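Local coordinates for carbohydrate deacetylase Agd3 (Neosartorya fumigata, PDB 6NWZ), which probably removes acetyl groups from N-acetylated sugars of the exopolysaccharide galactosaminogalactan and is required for biofilm formation by the fungus, at residues R247-T261 with L535-A548. Numbering follows the deposited sequence.
Sequences RVNLNTQIDDMFLVT and LLGLRHDGYMFHQA. With ZN (zinc ion), chain M; ZN (zinc ion), chain L.
The imidazole of H546 carries D255 CB over one face, a CH-pi contact 4.0 Å from the ring centroid, and meets the carboxylate of D256 at its edge, where CD2 lies 3.4 Å from D256 OD2. Both carboxylates stand steeply to the ring, at 73° and 75°. A zinc ion joins H546 NE2 (2.3 Å) to D255 OD2 (2.4 Å), while D255 OD1 forms a salt bridge with R491, which would steady the carboxylate. D256 OD1 binds a second zinc ion together with H388 and H392. Ahead of the strands, N249 OD1 sits over the H540 ring, toward its rim, and H540 NE2 donates to R247 O from above the carbonyl plane (2.8 Å). Strands 252-257 and 542-546 run parallel, D255 N closing on F545 O with a nearly straight bond. On the face opposite the zinc-binding D255 and H546, I254 CD1 packs against F545 CB at 3.6 Å. Beyond the strands, chi1 (62°) and the bend at chi2 lay Q547 CG against D256 O. The Asp-His-His zinc site of D256, H388 and H392 is characteristic of polysaccharide deacetylases; D255 and H546 lie beside it, probably where that family has its catalytic Asp and His.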
# COMPACT_ATOMS: atom_id res chain seq x y z
N ARG A 247 5.84 5.68 -4.24
CA ARG A 247 4.61 5.73 -5.03
C ARG A 247 3.46 5.17 -4.19
O ARG A 247 3.64 4.19 -3.46
CB ARG A 247 4.77 4.93 -6.33
CG ARG A 247 3.47 4.63 -7.08
CD ARG A 247 2.84 5.88 -7.67
NE ARG A 247 3.67 6.46 -8.72
CZ ARG A 247 4.32 7.62 -8.60
NH1 ARG A 247 4.22 8.33 -7.49
NH2 ARG A 247 5.05 8.07 -9.61
N VAL A 248 2.29 5.80 -4.29
CA VAL A 248 1.08 5.32 -3.63
C VAL A 248 0.06 4.97 -4.71
O VAL A 248 -0.35 5.84 -5.49
CB VAL A 248 0.50 6.36 -2.66
CG1 VAL A 248 -0.84 5.88 -2.11
CG2 VAL A 248 1.47 6.60 -1.52
N ASN A 249 -0.34 3.71 -4.76
CA ASN A 249 -1.35 3.25 -5.70
C ASN A 249 -2.69 3.12 -4.99
O ASN A 249 -2.76 2.63 -3.86
CB ASN A 249 -0.97 1.91 -6.33
CG ASN A 249 0.15 2.03 -7.35
OD1 ASN A 249 1.15 1.31 -7.27
ND2 ASN A 249 -0.01 2.93 -8.31
N LEU A 250 -3.76 3.55 -5.65
CA LEU A 250 -5.12 3.42 -5.13
C LEU A 250 -5.93 2.62 -6.14
O LEU A 250 -6.54 3.17 -7.06
CB LEU A 250 -5.74 4.78 -4.87
CG LEU A 250 -7.14 4.74 -4.26
CD1 LEU A 250 -7.12 4.01 -2.92
CD2 LEU A 250 -7.69 6.15 -4.11
N ASN A 251 -5.93 1.30 -5.97
CA ASN A 251 -6.67 0.38 -6.84
C ASN A 251 -7.89 -0.13 -6.08
O ASN A 251 -7.74 -0.77 -5.03
CB ASN A 251 -5.79 -0.78 -7.28
CG ASN A 251 -4.54 -0.32 -8.00
OD1 ASN A 251 -4.45 0.83 -8.43
ND2 ASN A 251 -3.57 -1.22 -8.14
N THR A 252 -9.08 0.14 -6.61
CA THR A 252 -10.34 -0.25 -5.98
C THR A 252 -11.09 -1.17 -6.94
O THR A 252 -11.63 -0.71 -7.96
CB THR A 252 -11.17 0.97 -5.61
OG1 THR A 252 -11.51 1.70 -6.80
CG2 THR A 252 -10.38 1.89 -4.70
N GLN A 253 -11.15 -2.46 -6.61
CA GLN A 253 -11.74 -3.46 -7.48
C GLN A 253 -13.17 -3.77 -7.07
O GLN A 253 -13.47 -3.90 -5.88
CB GLN A 253 -10.92 -4.75 -7.46
CG GLN A 253 -9.56 -4.60 -8.11
CD GLN A 253 -8.78 -5.89 -8.08
OE1 GLN A 253 -8.89 -6.67 -7.14
NE2 GLN A 253 -7.99 -6.12 -9.12
N ILE A 254 -14.06 -3.88 -8.06
CA ILE A 254 -15.48 -4.12 -7.85
C ILE A 254 -15.79 -5.52 -8.36
O ILE A 254 -15.87 -5.75 -9.57
CB ILE A 254 -16.36 -3.08 -8.55
CG1 ILE A 254 -15.89 -1.66 -8.21
CG2 ILE A 254 -17.81 -3.28 -8.17
CD1 ILE A 254 -15.91 -1.35 -6.74
N ASP A 255 -15.97 -6.46 -7.43
CA ASP A 255 -16.27 -7.84 -7.80
C ASP A 255 -17.76 -8.01 -8.10
O ASP A 255 -18.59 -7.17 -7.76
CB ASP A 255 -15.87 -8.80 -6.67
CG ASP A 255 -14.37 -8.79 -6.38
OD1 ASP A 255 -13.61 -8.10 -7.09
OD2 ASP A 255 -13.96 -9.49 -5.43
N ASP A 256 -18.07 -9.12 -8.78
CA ASP A 256 -19.44 -9.61 -8.94
C ASP A 256 -20.27 -8.76 -9.90
O ASP A 256 -21.50 -8.75 -9.82
CB ASP A 256 -20.17 -9.70 -7.59
CG ASP A 256 -19.50 -10.67 -6.64
OD1 ASP A 256 -18.44 -11.23 -6.98
OD2 ASP A 256 -20.05 -10.87 -5.53
N MET A 257 -19.62 -8.06 -10.83
CA MET A 257 -20.38 -7.28 -11.81
C MET A 257 -21.18 -8.20 -12.72
O MET A 257 -20.68 -9.22 -13.20
CB MET A 257 -19.45 -6.39 -12.64
CG MET A 257 -20.19 -5.48 -13.62
SD MET A 257 -21.32 -4.29 -12.85
CE MET A 257 -20.20 -3.39 -11.79
N PHE A 258 -22.44 -7.81 -12.96
CA PHE A 258 -23.49 -8.50 -13.69
C PHE A 258 -24.18 -9.56 -12.84
O PHE A 258 -25.18 -10.13 -13.29
CB PHE A 258 -23.01 -9.15 -15.01
CG PHE A 258 -22.66 -8.16 -16.08
CD1 PHE A 258 -23.62 -7.73 -16.98
CD2 PHE A 258 -21.37 -7.67 -16.19
CE1 PHE A 258 -23.30 -6.82 -17.97
CE2 PHE A 258 -21.04 -6.76 -17.18
CZ PHE A 258 -22.00 -6.33 -18.07
N LEU A 259 -23.71 -9.84 -11.63
CA LEU A 259 -24.36 -10.80 -10.75
C LEU A 259 -25.40 -10.11 -9.87
O LEU A 259 -25.41 -8.88 -9.71
CB LEU A 259 -23.34 -11.51 -9.86
CG LEU A 259 -22.32 -12.45 -10.51
CD1 LEU A 259 -21.46 -13.12 -9.45
CD2 LEU A 259 -23.02 -13.49 -11.37
N VAL A 260 -26.27 -10.93 -9.28
CA VAL A 260 -27.20 -10.51 -8.24
C VAL A 260 -26.67 -11.05 -6.92
O VAL A 260 -26.34 -12.24 -6.82
CB VAL A 260 -28.63 -11.01 -8.51
CG1 VAL A 260 -29.56 -10.63 -7.37
CG2 VAL A 260 -29.14 -10.46 -9.83
N THR A 261 -26.59 -10.20 -5.91
CA THR A 261 -26.11 -10.60 -4.59
C THR A 261 -27.22 -10.41 -3.58
O THR A 261 -28.02 -9.48 -3.68
CB THR A 261 -24.85 -9.80 -4.17
OG1 THR A 261 -25.19 -8.43 -3.99
CG2 THR A 261 -23.74 -9.92 -5.22
N LEU A 535 -1.57 3.07 3.03
CA LEU A 535 -1.10 3.95 1.96
C LEU A 535 0.16 4.69 2.37
O LEU A 535 1.11 4.80 1.57
CB LEU A 535 -2.21 4.92 1.56
CG LEU A 535 -3.46 4.30 0.95
CD1 LEU A 535 -4.40 5.37 0.39
CD2 LEU A 535 -3.09 3.29 -0.13
N LEU A 536 0.20 5.23 3.59
CA LEU A 536 1.41 5.89 4.06
C LEU A 536 2.54 4.90 4.34
O LEU A 536 3.69 5.32 4.49
CB LEU A 536 1.10 6.73 5.30
CG LEU A 536 0.13 7.88 5.03
CD1 LEU A 536 -0.17 8.69 6.28
CD2 LEU A 536 0.69 8.78 3.95
N GLY A 537 2.24 3.60 4.42
CA GLY A 537 3.25 2.57 4.46
C GLY A 537 3.70 2.09 3.10
O GLY A 537 4.47 1.13 3.02
N LEU A 538 3.23 2.74 2.03
CA LEU A 538 3.61 2.43 0.66
C LEU A 538 3.22 1.01 0.26
O LEU A 538 3.84 0.40 -0.61
CB LEU A 538 5.11 2.67 0.42
CG LEU A 538 5.62 4.07 0.76
CD1 LEU A 538 7.04 4.27 0.23
CD2 LEU A 538 4.68 5.14 0.23
N ARG A 539 2.18 0.47 0.89
CA ARG A 539 1.63 -0.82 0.49
C ARG A 539 0.81 -0.65 -0.78
O ARG A 539 -0.21 0.05 -0.78
CB ARG A 539 0.79 -1.40 1.62
CG ARG A 539 1.55 -1.59 2.93
CD ARG A 539 2.49 -2.78 2.86
NE ARG A 539 1.75 -4.03 2.88
CZ ARG A 539 1.57 -4.79 3.96
NH1 ARG A 539 2.10 -4.42 5.13
NH2 ARG A 539 0.87 -5.91 3.87
N HIS A 540 1.27 -1.27 -1.87
CA HIS A 540 0.62 -1.16 -3.17
C HIS A 540 -0.55 -2.12 -3.35
O HIS A 540 -1.05 -2.25 -4.47
CB HIS A 540 1.64 -1.39 -4.29
CG HIS A 540 2.68 -0.31 -4.38
ND1 HIS A 540 3.72 -0.36 -5.28
CD2 HIS A 540 2.84 0.84 -3.68
CE1 HIS A 540 4.47 0.72 -5.14
NE2 HIS A 540 3.96 1.46 -4.18
N ASP A 541 -0.99 -2.80 -2.29
CA ASP A 541 -2.11 -3.72 -2.39
C ASP A 541 -3.38 -2.98 -2.77
O ASP A 541 -3.60 -1.83 -2.35
CB ASP A 541 -2.33 -4.47 -1.07
CG ASP A 541 -1.04 -4.77 -0.33
OD1 ASP A 541 0.02 -4.24 -0.74
OD2 ASP A 541 -1.09 -5.52 0.66
N GLY A 542 -4.22 -3.63 -3.56
CA GLY A 542 -5.51 -3.08 -3.90
C GLY A 542 -6.53 -3.31 -2.80
O GLY A 542 -6.23 -3.83 -1.72
N TYR A 543 -7.77 -2.91 -3.08
CA TYR A 543 -8.85 -2.97 -2.10
C TYR A 543 -10.06 -3.67 -2.70
O TYR A 543 -10.37 -3.50 -3.89
CB TYR A 543 -9.21 -1.55 -1.60
CG TYR A 543 -8.10 -0.92 -0.79
CD1 TYR A 543 -7.02 -0.31 -1.41
CD2 TYR A 543 -8.11 -0.96 0.61
CE1 TYR A 543 -5.98 0.25 -0.67
CE2 TYR A 543 -7.08 -0.40 1.35
CZ TYR A 543 -6.02 0.21 0.70
OH TYR A 543 -4.99 0.77 1.43
N MET A 544 -10.74 -4.45 -1.87
CA MET A 544 -11.81 -5.33 -2.30
C MET A 544 -13.17 -4.68 -2.07
O MET A 544 -13.50 -4.30 -0.94
CB MET A 544 -11.74 -6.65 -1.54
CG MET A 544 -12.91 -7.58 -1.79
SD MET A 544 -13.22 -8.63 -0.36
CE MET A 544 -13.76 -7.41 0.83
N PHE A 545 -13.96 -4.56 -3.14
CA PHE A 545 -15.35 -4.12 -3.06
C PHE A 545 -16.20 -5.00 -3.98
O PHE A 545 -15.68 -5.85 -4.71
CB PHE A 545 -15.50 -2.64 -3.43
CG PHE A 545 -14.72 -1.71 -2.54
CD1 PHE A 545 -15.19 -1.36 -1.29
CD2 PHE A 545 -13.50 -1.19 -2.96
CE1 PHE A 545 -14.47 -0.51 -0.47
CE2 PHE A 545 -12.78 -0.33 -2.15
CZ PHE A 545 -13.26 0.01 -0.90
N HIS A 546 -17.51 -4.80 -3.92
CA HIS A 546 -18.45 -5.63 -4.67
C HIS A 546 -19.54 -4.77 -5.29
O HIS A 546 -19.75 -3.62 -4.90
CB HIS A 546 -19.05 -6.72 -3.78
CG HIS A 546 -18.04 -7.74 -3.33
ND1 HIS A 546 -17.06 -7.45 -2.40
CD2 HIS A 546 -17.85 -9.02 -3.70
CE1 HIS A 546 -16.31 -8.52 -2.22
NE2 HIS A 546 -16.77 -9.49 -2.99
N GLN A 547 -20.24 -5.36 -6.27
CA GLN A 547 -21.13 -4.57 -7.12
C GLN A 547 -22.26 -3.94 -6.33
O GLN A 547 -22.69 -2.82 -6.64
CB GLN A 547 -21.70 -5.45 -8.25
CG GLN A 547 -22.55 -6.63 -7.77
CD GLN A 547 -24.03 -6.29 -7.65
OE1 GLN A 547 -24.52 -5.36 -8.29
NE2 GLN A 547 -24.74 -7.05 -6.82
N ALA A 548 -22.75 -4.62 -5.29
CA ALA A 548 -23.82 -4.05 -4.48
C ALA A 548 -23.40 -2.77 -3.78
O ALA A 548 -24.27 -1.97 -3.41
CB ALA A 548 -24.30 -5.08 -3.45
ZN ZN M . -15.12 -10.93 -3.83
ZN ZN L . -17.15 -12.54 -6.23
O HOH W 1 6.84 3.05 -3.28
O HOH W 2 -4.39 0.51 -3.79
O HOH W 3 -22.20 -7.35 -4.27